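Local coordinates for venom allergen-like (VAL) 4 protein (Schistosoma mansoni, PDB 4P27) that probably binds lipids as a secreted member of the SCP/TAPS (CAP) superfamily that lacks the prototypical CAP motifs, at residues I11-F14 with H15-V18. Numbering follows the deposited sequence.
Sequences IYNF and HKKV
With CG anti to the carbonyl carbon (chi1 -79°), His-15 carries its imidazole back along helix 6-22 toward Ile-11, bringing the ND1 edge of the ring to the carbonyl oxygen one turn earlier; Tyr-12, whose CG stands anti to the backbone N (chi1 -170°), instead sends its ring forward beneath the chain of Lys-16. The ring N-H of His-15 reaches Ile-11 O almost straight, with ND1 2.9 Å from that oxygen. The oxygen lies in the imidazole plane, whereas ND1 comes in 48° out of the carbonyl plane, well off the direction of the in-plane lone pairs. Ile-11 O also takes the regular helical bond from His-15 N, 3.1 Å away, so one carbonyl is gripped twice by the same residue. Ile-11 CG2 runs alongside the ring, 3.6 Å from His-15 CE1. On the outer side of the helix, the chain of Lys-16 folds back to lay CE over the centre of one Tyr-12 face in a CH-pi contact, 3.9 Å from the ring centroid. Lys-16 NZ is displaced toward the CE2–CZ side of Tyr-12 in an off-centre cation-pi contact. One turn on, Val-18 CG2 approaches Phe-14 CE1 at 3.5 Å, and both side chains touch Met-115 of helix 110-115. Beyond the helix, Tyr-12 OH bonds to Leu-39 O, while Ile-11 and Phe-14 pack on Met-88; the helix is thus tied to the central sheet and flanking helices of the CAP alpha-beta-alpha sandwich. With ND1 on Ile-11 O and NE2 on Tyr-140 OH, both ring nitrogens of His-15 are engaged and the rotation of the buried imidazole is held, whereas the exposed Lys-16 probably gains dispersion through CE and some electrostatic attraction through NZ.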
loop_
_atom_site.group_PDB
_atom_site.type_symbol
_atom_site.label_atom_id
_atom_site.label_comp_id
_atom_site.label_asym_id
_atom_site.label_seq_id
_atom_site.Cartn_x
_atom_site.Cartn_y
_atom_site.Cartn_z
ATOM N N ILE A 11 10.290 0.021 3.251
ATOM C CA ILE A 11 8.932 0.081 2.685
ATOM C C ILE A 11 7.982 -0.356 3.848
ATOM O O ILE A 11 7.016 0.257 4.085
ATOM C CB ILE A 11 8.820 -0.862 1.510
ATOM C CG1 ILE A 11 9.563 -0.255 0.297
ATOM C CG2 ILE A 11 7.313 -1.139 1.173
ATOM C CD1 ILE A 11 9.889 -1.310 -0.759
ATOM N N TYR A 12 8.333 -1.401 4.583
ATOM C CA TYR A 12 7.551 -1.900 5.738
ATOM C C TYR A 12 7.342 -0.844 6.800
ATOM O O TYR A 12 6.175 -0.559 7.222
ATOM C CB TYR A 12 8.260 -3.151 6.329
ATOM C CG TYR A 12 7.465 -3.922 7.364
ATOM C CD1 TYR A 12 6.028 -3.976 7.310
ATOM C CD2 TYR A 12 8.115 -4.604 8.389
ATOM C CE1 TYR A 12 5.312 -4.714 8.235
ATOM C CE2 TYR A 12 7.387 -5.330 9.384
ATOM C CZ TYR A 12 5.994 -5.369 9.298
ATOM O OH TYR A 12 5.261 -6.071 10.237
ATOM N N ASN A 13 8.430 -0.156 7.174
ATOM C CA ASN A 13 8.270 0.890 8.214
ATOM C C ASN A 13 7.471 2.096 7.725
ATOM O O ASN A 13 6.818 2.790 8.500
ATOM C CB ASN A 13 9.648 1.426 8.674
ATOM C CG ASN A 13 10.469 0.408 9.498
ATOM O OD1 ASN A 13 11.698 0.499 9.499
ATOM N ND2 ASN A 13 9.833 -0.576 10.108
ATOM N N PHE A 14 7.647 2.461 6.473
ATOM C CA PHE A 14 6.892 3.592 5.934
ATOM C C PHE A 14 5.367 3.234 6.019
ATOM O O PHE A 14 4.566 4.057 6.419
ATOM C CB PHE A 14 7.303 3.824 4.457
ATOM C CG PHE A 14 6.708 5.091 3.887
ATOM C CD1 PHE A 14 5.399 5.099 3.362
ATOM C CD2 PHE A 14 7.432 6.271 3.853
ATOM C CE1 PHE A 14 4.842 6.260 2.893
ATOM C CE2 PHE A 14 6.888 7.459 3.328
ATOM C CZ PHE A 14 5.592 7.456 2.858
ATOM N N HIS A 15 5.005 1.992 5.675
ATOM C CA HIS A 15 3.580 1.590 5.803
ATOM C C HIS A 15 3.086 1.577 7.256
ATOM O O HIS A 15 2.022 2.115 7.558
ATOM C CB HIS A 15 3.361 0.183 5.224
ATOM C CG HIS A 15 3.261 0.161 3.746
ATOM N ND1 HIS A 15 4.376 0.161 2.934
ATOM C CD2 HIS A 15 2.186 0.015 2.916
ATOM C CE1 HIS A 15 3.993 0.086 1.662
ATOM N NE2 HIS A 15 2.675 -0.043 1.622
ATOM N N LYS A 16 3.898 1.066 8.187
ATOM C CA LYS A 16 3.569 1.183 9.611
ATOM C C LYS A 16 3.354 2.607 10.045
ATOM O O LYS A 16 2.408 2.893 10.742
ATOM C CB LYS A 16 4.630 0.475 10.498
ATOM C CG LYS A 16 4.556 -0.991 10.241
ATOM C CD LYS A 16 5.135 -1.836 11.370
ATOM C CE LYS A 16 6.629 -1.962 11.198
ATOM N NZ LYS A 16 7.077 -2.958 12.232
ATOM N N LYS A 17 4.226 3.511 9.613
ATOM C CA LYS A 17 4.136 4.890 10.015
ATOM C C LYS A 17 2.863 5.582 9.429
ATOM O O LYS A 17 2.229 6.349 10.123
ATOM C CB LYS A 17 5.322 5.691 9.454
ATOM C CG LYS A 17 5.464 7.014 10.209
ATOM C CD LYS A 17 5.727 8.153 9.279
ATOM C CE LYS A 17 5.680 9.480 10.032
ATOM N NZ LYS A 17 5.350 10.529 9.019
ATOM N N VAL A 18 2.593 5.405 8.117
ATOM C CA VAL A 18 1.330 5.927 7.510
ATOM C C VAL A 18 0.068 5.496 8.322
ATOM O O VAL A 18 -0.801 6.278 8.647
ATOM C CB VAL A 18 1.210 5.445 6.074
ATOM C CG1 VAL A 18 -0.176 5.702 5.440
ATOM C CG2 VAL A 18 2.276 6.162 5.282
HETATM O O HOH W 1 10.233 -2.850 11.105
#